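PDB 3EUA: fructosamine deglycase FrlB from Bacillus subtilis, which converts a range of fructosamine 6-phosphates to glucose 6-phosphate and a free amino acid. Local coordinates for residues I79-S84 / A123-G128; S37-P42 / T136-L141; G101-A106 / E118-A123. All coordinates share one frame; numbering follows the deposited sequence.

In the fold
All three contacts lie in the first SIS domain, whose five-stranded parallel sheet runs in the order 55-60, 27-32, 76-82, 103-108, 121-124. Contact 3 pairs neighbouring strands 103-108 and 121-124, the latter outermost within this chain. Contact 1, its centre about 13 Å from that of contact 3, shares Ala123 and spans strand 103-108, joining the end of strand 76-82 and the loop after it to the loop that follows strand 121-124. Contact 2 sets the start of helix 137-153 against the turn by which helix 35-38 passes into helix 41-50, its centre about 9 Å from that of contact 1. Along the chain contact 2 encloses contact 1, which encloses contact 3; together they tie this end of the sheet to the helix that follows it.

Contact 1. Residues I79-S84 / A123-G128; sequences ILCSHS and AQYDWG
His83 and Tyr125 share one polar bond, 2.8 Å from His83 ND1 to Tyr125 OH, in which either atom could be the donor; at 146° it is somewhat bent. The hydroxyl meets the imidazole at its edge, near the ring plane, and the nitrogen in turn lies at the edge of the phenol. Both torsions serve this: His83 carries CG anti to its backbone N (chi1 -174°), while Tyr125 swings CG between its own N and carbonyl carbon.

Ring contacts come next. The imidazole and phenol meet rim to rim, but against Trp127 the histidine makes a T-shaped pair: CE1 of His83 lies over one face of the indole, offset toward the rim, 3.5 Å from Trp127 CD2, with the planes of the imidazole and the six-membered ring at 60°. Phe109 adds a further ring, stacked on His83. This cluster stands at the C-terminal end of the parallel sheet of an SIS domain, just past strands 76-82 and 121-124, where strand 103-108 runs between them and sends Met107 against both Cys81 and Tyr125.

A looser sulfur-aromatic contact lies deeper: Cys81 SG approaches the phenol obliquely, 4.0 Å from Tyr125 CE2.

Contact 2. Residues S37-P42 / T136-L141; sequences SAIMYP and TNYGVL
Asn137 OD1 accepts the backbone N-H of Tyr138 at 2.8 Å, and the same asparagine offers its CB to Ile39 CD1 across the contact. The bond is strongly bent (131°), and the donor sits above the carbonyl plane of the amide. It ties the Asn137 side chain back to the first turn of its own helix, where Thr136 serves as N-cap: its OG1 takes a weak bond from Gly139 N and also bonds to Ala133 O.

Ile39 fits its side chain against Asn137, Tyr138 and Leu141. Its CB rides over one face of the Tyr138 ring as a CH-pi contact, 3.9 Å from the centroid but displaced toward the rim, and CG2 follows at 3.7 Å from Tyr138 CZ. Pro42 CG reaches the edge of the same ring. In the SIS domain this joins the N-terminal turn of helix 137-153 to the type I turn, Ala38 to Tyr41, by which helix 35-38 passes into helix 41-50. Val207, Leu297 and Asn300, from helices 205-220 and 288-313, also touch Tyr138.

Leu141, with CG anti to its backbone N (chi1 177°), extends CD2 toward the turn. That methyl lies 3.4 Å from Ile39 O and 3.6 Å from CG of Met40, a selenomethionine whose extended chain runs on to reach Cys81.

Contact 3. Residues G101-A106 / E118-A123; sequences GALTIA and EAQYVA
Thr104 and Gln120 meet where the pairing of parallel strands 103-108 and 121-124 begins, the two strands of a beta-alpha-beta unit crossed over by helix 114-118. Gln120 can be followed outward from CB. Its CB packs 3.5 Å from Thr104 OG1; the chain then runs extended past CG, with CD near Leu103 CD1, and ends with OE1 accepting from a water at 2.7 Å. The water also donates to Ala102 O and accepts from Thr104 OG1, bridging the segments. Thr104 OG1 itself, placed between its backbone N and carbonyl carbon (chi1 54°), takes the Gln120 N-H at 2.9 Å and 163°.

Farther in, the ladder is regular: Tyr121 N bonds to Thr104 O, Ala106 N to Tyr121 O and Ala123 N to Ala106 O, pairing Ile105 with Tyr121 and Ala106 with Val122. On the Ile105 face, Tyr121 turns its ring edge to Leu103 CD1, which lies 3.5 Å from Tyr121 CE1, while its hydroxyl bonds to Asp19 and its ring meets Phe16 of helix 11-20 edge-to-face. On the face carrying Ala106 and Val122, Ala106 CB is 3.3 Å from CB of Ala119, which precedes strand 121-124, closer than usual van der Waals contact.

Contact 1. Residues I79-S84 / A123-G128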
loop_
_atom_site.group_PDB
_atom_site.type_symbol
_atom_site.label_atom_id
_atom_site.label_comp_id
_atom_site.label_asym_id
_atom_site.label_seq_id
_atom_site.Cartn_x
_atom_site.Cartn_y
_atom_site.Cartn_z
ATOM N N ILE A 79 -7.393 -16.127 0.439
ATOM C CA ILE A 79 -8.633 -15.732 -0.173
ATOM C C ILE A 79 -8.261 -15.025 -1.468
ATOM O O ILE A 79 -7.517 -14.026 -1.433
ATOM C CB ILE A 79 -9.437 -14.766 0.717
ATOM C CG1 ILE A 79 -9.817 -15.420 2.046
ATOM C CG2 ILE A 79 -10.720 -14.305 -0.019
ATOM C CD1 ILE A 79 -10.453 -14.491 3.030
ATOM N N LEU A 80 -8.743 -15.565 -2.590
ATOM C CA LEU A 80 -8.456 -15.007 -3.908
ATOM C C LEU A 80 -9.724 -14.529 -4.617
ATOM O O LEU A 80 -10.842 -14.984 -4.321
ATOM C CB LEU A 80 -7.692 -16.012 -4.786
ATOM C CG LEU A 80 -6.454 -16.634 -4.130
ATOM C CD1 LEU A 80 -6.727 -18.086 -3.641
ATOM C CD2 LEU A 80 -5.308 -16.599 -5.089
ATOM N N CYS A 81 -9.553 -13.601 -5.546
ATOM C CA CYS A 81 -10.676 -13.097 -6.311
ATOM C C CYS A 81 -10.253 -12.733 -7.726
ATOM O O CYS A 81 -9.186 -12.148 -7.931
ATOM C CB CYS A 81 -11.276 -11.883 -5.624
ATOM S SG CYS A 81 -12.735 -11.289 -6.490
ATOM N N SER A 82 -11.096 -13.092 -8.682
ATOM C CA SER A 82 -10.933 -12.775 -10.092
ATOM C C SER A 82 -12.314 -12.817 -10.699
ATOM O O SER A 82 -12.966 -13.857 -10.651
ATOM C CB SER A 82 -10.057 -13.791 -10.826
ATOM O OG SER A 82 -10.026 -13.500 -12.231
ATOM N N HIS A 83 -12.727 -11.751 -11.353
ATOM C CA HIS A 83 -14.050 -11.713 -11.925
ATOM C C HIS A 83 -14.254 -12.790 -12.988
ATOM O O HIS A 83 -15.107 -13.662 -12.883
ATOM C CB HIS A 83 -14.268 -10.326 -12.491
ATOM C CG HIS A 83 -15.650 -10.114 -12.981
ATOM N ND1 HIS A 83 -16.698 -9.863 -12.128
ATOM C CD2 HIS A 83 -16.174 -10.172 -14.222
ATOM C CE1 HIS A 83 -17.803 -9.732 -12.831
ATOM N NE2 HIS A 83 -17.515 -9.917 -14.104
ATOM N N SER A 84 -13.414 -12.756 -14.004
ATOM C CA SER A 84 -13.494 -13.726 -15.083
ATOM C C SER A 84 -13.014 -15.083 -14.638
ATOM O O SER A 84 -13.363 -16.087 -15.232
ATOM C CB SER A 84 -12.600 -13.305 -16.266
ATOM O OG SER A 84 -11.184 -13.372 -15.964
ATOM N N ALA A 123 -16.561 -19.568 -4.238
ATOM C CA ALA A 123 -17.742 -18.828 -3.858
ATOM C C ALA A 123 -18.037 -17.838 -4.975
ATOM O O ALA A 123 -17.227 -16.994 -5.289
ATOM C CB ALA A 123 -17.483 -18.104 -2.548
ATOM N N GLN A 124 -19.181 -17.927 -5.589
ATOM C CA GLN A 124 -19.443 -17.002 -6.643
ATOM C C GLN A 124 -20.117 -15.792 -6.063
ATOM O O GLN A 124 -20.603 -15.804 -4.927
ATOM C CB GLN A 124 -20.393 -17.587 -7.645
ATOM C CG GLN A 124 -20.028 -18.901 -8.249
ATOM C CD GLN A 124 -21.232 -19.406 -9.029
ATOM O OE1 GLN A 124 -21.884 -18.634 -9.745
ATOM N NE2 GLN A 124 -21.561 -20.664 -8.859
ATOM N N TYR A 125 -20.158 -14.744 -6.858
ATOM C CA TYR A 125 -20.857 -13.535 -6.465
ATOM C C TYR A 125 -21.665 -13.064 -7.646
ATOM O O TYR A 125 -21.399 -13.478 -8.783
ATOM C CB TYR A 125 -19.851 -12.485 -5.996
ATOM C CG TYR A 125 -18.790 -11.993 -6.986
ATOM C CD1 TYR A 125 -19.092 -11.031 -7.946
ATOM C CD2 TYR A 125 -17.470 -12.413 -6.881
ATOM C CE1 TYR A 125 -18.140 -10.564 -8.815
ATOM C CE2 TYR A 125 -16.483 -11.934 -7.750
ATOM C CZ TYR A 125 -16.811 -11.008 -8.702
ATOM O OH TYR A 125 -15.857 -10.517 -9.550
ATOM N N ASP A 126 -22.667 -12.243 -7.376
ATOM C CA ASP A 126 -23.506 -11.732 -8.436
ATOM C C ASP A 126 -22.995 -10.357 -8.848
ATOM O O ASP A 126 -22.337 -9.654 -8.078
ATOM C CB ASP A 126 -24.963 -11.821 -8.067
ATOM C CG ASP A 126 -25.460 -13.257 -8.148
ATOM O OD1 ASP A 126 -24.734 -14.119 -8.712
ATOM O OD2 ASP A 126 -26.582 -13.533 -7.728
ATOM N N TRP A 127 -23.310 -10.004 -10.089
ATOM C CA TRP A 127 -22.845 -8.786 -10.684
ATOM C C TRP A 127 -23.900 -8.230 -11.642
ATOM O O TRP A 127 -24.720 -8.958 -12.183
ATOM C CB TRP A 127 -21.481 -9.048 -11.373
ATOM C CG TRP A 127 -20.979 -8.004 -12.328
ATOM C CD1 TRP A 127 -21.399 -7.817 -13.619
ATOM C CD2 TRP A 127 -19.920 -7.068 -12.119
ATOM N NE1 TRP A 127 -20.717 -6.794 -14.199
ATOM C CE2 TRP A 127 -19.787 -6.324 -13.310
ATOM C CE3 TRP A 127 -19.072 -6.780 -11.040
ATOM C CZ2 TRP A 127 -18.839 -5.310 -13.457
ATOM C CZ3 TRP A 127 -18.127 -5.768 -11.181
ATOM C CH2 TRP A 127 -18.027 -5.042 -12.377
ATOM N N GLY A 128 -23.897 -6.917 -11.783
ATOM C CA GLY A 128 -24.814 -6.244 -12.674
ATOM C C GLY A 128 -25.865 -5.446 -11.955
ATOM O O GLY A 128 -25.902 -5.421 -10.724
#

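Contact 2. Residues S37-P42 / T136-L141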
loop_
_atom_site.group_PDB
_atom_site.type_symbol
_atom_site.label_atom_id
_atom_site.label_comp_id
_atom_site.label_asym_id
_atom_site.label_seq_id
_atom_site.Cartn_x
_atom_site.Cartn_y
_atom_site.Cartn_z
ATOM N N SER A 37 -8.060 -6.808 -6.038
ATOM C CA SER A 37 -7.221 -6.659 -4.854
ATOM C C SER A 37 -7.805 -5.522 -4.045
ATOM O O SER A 37 -7.923 -5.630 -2.823
ATOM C CB SER A 37 -5.787 -6.339 -5.219
ATOM O OG SER A 37 -4.967 -6.159 -4.074
ATOM N N ALA A 38 -8.210 -4.438 -4.727
ATOM C CA ALA A 38 -8.752 -3.259 -4.015
ATOM C C ALA A 38 -9.953 -3.588 -3.146
ATOM O O ALA A 38 -10.104 -3.024 -2.067
ATOM C CB ALA A 38 -9.113 -2.173 -4.986
ATOM N N ILE A 39 -10.819 -4.497 -3.595
ATOM C CA ILE A 39 -12.003 -4.840 -2.795
ATOM C C ILE A 39 -11.650 -5.525 -1.481
ATOM O O ILE A 39 -12.498 -5.669 -0.620
ATOM C CB ILE A 39 -13.046 -5.725 -3.537
ATOM C CG1 ILE A 39 -12.607 -7.203 -3.638
ATOM C CG2 ILE A 39 -13.437 -5.100 -4.900
ATOM C CD1 ILE A 39 -13.800 -8.123 -4.007
HETATM N N MSE A 40 -10.407 -5.966 -1.332
HETATM C CA MSE A 40 -9.982 -6.639 -0.101
HETATM C C MSE A 40 -9.421 -5.747 0.998
HETATM O O MSE A 40 -9.178 -6.219 2.122
HETATM C CB MSE A 40 -8.960 -7.713 -0.426
HETATM C CG MSE A 40 -9.588 -8.938 -1.105
HETATM SE SE MSE A 40 -8.292 -10.142 -1.828
HETATM C CE MSE A 40 -9.557 -11.166 -2.827
ATOM N N TYR A 41 -9.208 -4.466 0.692
ATOM C CA TYR A 41 -8.632 -3.561 1.657
ATOM C C TYR A 41 -9.503 -3.442 2.909
ATOM O O TYR A 41 -8.978 -3.446 4.028
ATOM C CB TYR A 41 -8.325 -2.187 1.048
ATOM C CG TYR A 41 -7.090 -2.165 0.168
ATOM C CD1 TYR A 41 -6.942 -3.031 -0.907
ATOM C CD2 TYR A 41 -6.122 -1.215 0.342
ATOM C CE1 TYR A 41 -5.820 -2.974 -1.730
ATOM C CE2 TYR A 41 -5.007 -1.144 -0.490
ATOM C CZ TYR A 41 -4.864 -2.022 -1.514
ATOM O OH TYR A 41 -3.758 -1.972 -2.341
ATOM N N PRO A 42 -10.827 -3.317 2.752
ATOM C CA PRO A 42 -11.705 -3.263 3.928
ATOM C C PRO A 42 -11.602 -4.533 4.793
ATOM O O PRO A 42 -11.647 -4.474 6.004
ATOM C CB PRO A 42 -13.091 -3.172 3.314
ATOM C CG PRO A 42 -12.879 -2.681 1.976
ATOM C CD PRO A 42 -11.578 -3.132 1.509
ATOM N N THR A 136 -22.966 -9.256 -3.877
ATOM C CA THR A 136 -21.922 -8.720 -4.733
ATOM C C THR A 136 -20.558 -9.210 -4.249
ATOM O O THR A 136 -20.440 -9.831 -3.206
ATOM C CB THR A 136 -21.898 -7.161 -4.733
ATOM O OG1 THR A 136 -21.608 -6.712 -3.416
ATOM C CG2 THR A 136 -23.237 -6.505 -5.262
ATOM N N ASN A 137 -19.520 -8.918 -5.021
ATOM C CA ASN A 137 -18.152 -9.307 -4.650
ATOM C C ASN A 137 -17.810 -8.810 -3.223
ATOM O O ASN A 137 -17.348 -9.569 -2.366
ATOM C CB ASN A 137 -17.115 -8.896 -5.706
ATOM C CG ASN A 137 -17.110 -7.392 -6.032
ATOM O OD1 ASN A 137 -17.913 -6.621 -5.514
ATOM N ND2 ASN A 137 -16.158 -6.972 -6.890
ATOM N N TYR A 138 -18.095 -7.550 -2.928
ATOM C CA TYR A 138 -17.859 -7.065 -1.563
ATOM C C TYR A 138 -18.702 -7.816 -0.513
ATOM O O TYR A 138 -18.233 -8.060 0.639
ATOM C CB TYR A 138 -18.182 -5.597 -1.465
ATOM C CG TYR A 138 -17.116 -4.615 -1.945
ATOM C CD1 TYR A 138 -16.064 -4.268 -1.112
ATOM C CD2 TYR A 138 -17.236 -3.960 -3.164
ATOM C CE1 TYR A 138 -15.109 -3.349 -1.488
ATOM C CE2 TYR A 138 -16.269 -3.000 -3.565
ATOM C CZ TYR A 138 -15.204 -2.716 -2.721
ATOM O OH TYR A 138 -14.252 -1.794 -3.084
ATOM N N GLY A 139 -19.941 -8.166 -0.885
ATOM C CA GLY A 139 -20.855 -8.879 0.028
ATOM C C GLY A 139 -20.358 -10.243 0.381
ATOM O O GLY A 139 -20.262 -10.590 1.554
ATOM N N VAL A 140 -20.029 -11.014 -0.649
ATOM C CA VAL A 140 -19.554 -12.392 -0.489
ATOM C C VAL A 140 -18.242 -12.416 0.270
ATOM O O VAL A 140 -18.025 -13.280 1.086
ATOM C CB VAL A 140 -19.427 -13.103 -1.883
ATOM C CG1 VAL A 140 -18.602 -14.381 -1.811
ATOM C CG2 VAL A 140 -20.839 -13.378 -2.498
ATOM N N LEU A 141 -17.378 -11.449 -0.006
ATOM C CA LEU A 141 -16.088 -11.359 0.681
ATOM C C LEU A 141 -16.303 -11.183 2.181
ATOM O O LEU A 141 -15.648 -11.847 2.997
ATOM C CB LEU A 141 -15.250 -10.215 0.111
ATOM C CG LEU A 141 -13.887 -9.937 0.771
ATOM C CD1 LEU A 141 -13.144 -11.227 1.043
ATOM C CD2 LEU A 141 -13.065 -8.997 -0.135
#

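Contact 3. Residues G101-A106 / E118-A123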
loop_
_atom_site.group_PDB
_atom_site.type_symbol
_atom_site.label_atom_id
_atom_site.label_comp_id
_atom_site.label_asym_id
_atom_site.label_seq_id
_atom_site.Cartn_x
_atom_site.Cartn_y
_atom_site.Cartn_z
ATOM N N GLY A 101 0.153 -26.273 0.867
ATOM C CA GLY A 101 -0.717 -26.809 1.919
ATOM C C GLY A 101 -1.730 -25.812 2.473
ATOM O O GLY A 101 -2.466 -26.113 3.402
ATOM N N ALA A 102 -1.806 -24.624 1.893
ATOM C CA ALA A 102 -2.759 -23.635 2.374
ATOM C C ALA A 102 -4.197 -23.982 1.969
ATOM O O ALA A 102 -4.435 -24.685 0.975
ATOM C CB ALA A 102 -2.399 -22.239 1.863
ATOM N N LEU A 103 -5.135 -23.509 2.792
ATOM C CA LEU A 103 -6.553 -23.633 2.529
ATOM C C LEU A 103 -6.856 -22.470 1.586
ATOM O O LEU A 103 -6.512 -21.324 1.885
ATOM C CB LEU A 103 -7.354 -23.493 3.822
ATOM C CG LEU A 103 -8.883 -23.484 3.746
ATOM C CD1 LEU A 103 -9.415 -24.776 3.148
ATOM C CD2 LEU A 103 -9.434 -23.240 5.155
ATOM N N THR A 104 -7.470 -22.759 0.443
ATOM C CA THR A 104 -7.760 -21.736 -0.550
ATOM C C THR A 104 -9.226 -21.609 -0.879
ATOM O O THR A 104 -9.921 -22.605 -1.077
ATOM C CB THR A 104 -7.006 -22.015 -1.895
ATOM O OG1 THR A 104 -7.295 -23.327 -2.367
ATOM C CG2 THR A 104 -5.516 -21.868 -1.711
ATOM N N ILE A 105 -9.682 -20.362 -0.947
ATOM C CA ILE A 105 -11.040 -20.072 -1.327
ATOM C C ILE A 105 -10.974 -18.954 -2.365
ATOM O O ILE A 105 -10.355 -17.931 -2.125
ATOM C CB ILE A 105 -11.912 -19.678 -0.132
ATOM C CG1 ILE A 105 -13.328 -19.379 -0.637
ATOM C CG2 ILE A 105 -11.274 -18.475 0.601
ATOM C CD1 ILE A 105 -14.441 -19.398 0.414
ATOM N N ALA A 106 -11.597 -19.179 -3.521
ATOM C CA ALA A 106 -11.612 -18.224 -4.585
ATOM C C ALA A 106 -13.010 -17.705 -4.826
ATOM O O ALA A 106 -13.971 -18.484 -4.801
ATOM C CB ALA A 106 -11.070 -18.895 -5.878
ATOM N N GLU A 118 -8.489 -24.325 -9.747
ATOM C CA GLU A 118 -7.327 -24.408 -8.861
ATOM C C GLU A 118 -7.653 -24.302 -7.376
ATOM O O GLU A 118 -6.995 -24.949 -6.562
ATOM C CB GLU A 118 -6.306 -23.311 -9.188
ATOM C CG GLU A 118 -5.709 -23.371 -10.558
ATOM C CD GLU A 118 -4.916 -24.647 -10.813
ATOM O OE1 GLU A 118 -4.465 -25.312 -9.848
ATOM O OE2 GLU A 118 -4.744 -24.963 -12.000
ATOM N N ALA A 119 -8.634 -23.477 -7.027
ATOM C CA ALA A 119 -8.992 -23.240 -5.631
ATOM C C ALA A 119 -9.732 -24.417 -5.038
ATOM O O ALA A 119 -10.505 -25.071 -5.716
ATOM C CB ALA A 119 -9.828 -21.960 -5.482
ATOM N N GLN A 120 -9.517 -24.657 -3.742
ATOM C CA GLN A 120 -10.161 -25.759 -3.052
ATOM C C GLN A 120 -11.647 -25.480 -2.846
ATOM O O GLN A 120 -12.475 -26.383 -2.990
ATOM C CB GLN A 120 -9.419 -26.069 -1.723
ATOM C CG GLN A 120 -9.981 -27.266 -0.951
ATOM C CD GLN A 120 -9.216 -27.619 0.307
ATOM O OE1 GLN A 120 -8.108 -27.142 0.548
ATOM N NE2 GLN A 120 -9.804 -28.498 1.114
ATOM N N TYR A 121 -11.974 -24.245 -2.492
ATOM C CA TYR A 121 -13.348 -23.798 -2.301
ATOM C C TYR A 121 -13.609 -22.633 -3.254
ATOM O O TYR A 121 -12.716 -21.830 -3.503
ATOM C CB TYR A 121 -13.584 -23.350 -0.851
ATOM C CG TYR A 121 -13.584 -24.479 0.159
ATOM C CD1 TYR A 121 -12.400 -24.893 0.768
ATOM C CD2 TYR A 121 -14.773 -25.137 0.501
ATOM C CE1 TYR A 121 -12.396 -25.903 1.682
ATOM C CE2 TYR A 121 -14.765 -26.182 1.406
ATOM C CZ TYR A 121 -13.572 -26.541 1.996
ATOM O OH TYR A 121 -13.528 -27.562 2.902
ATOM N N VAL A 122 -14.826 -22.561 -3.786
ATOM C CA VAL A 122 -15.222 -21.525 -4.710
ATOM C C VAL A 122 -16.520 -20.896 -4.262
ATOM O O VAL A 122 -17.462 -21.595 -3.952
ATOM C CB VAL A 122 -15.436 -22.077 -6.134
ATOM C CG1 VAL A 122 -15.923 -20.949 -7.068
ATOM C CG2 VAL A 122 -14.147 -22.697 -6.673
ATOM N N ALA A 123 -16.561 -19.568 -4.238
ATOM C CA ALA A 123 -17.742 -18.828 -3.858
ATOM C C ALA A 123 -18.037 -17.838 -4.975
ATOM O O ALA A 123 -17.227 -16.994 -5.289
ATOM C CB ALA A 123 -17.483 -18.104 -2.548
HETATM O O HOH W 1 -6.502 -25.208 -0.391
#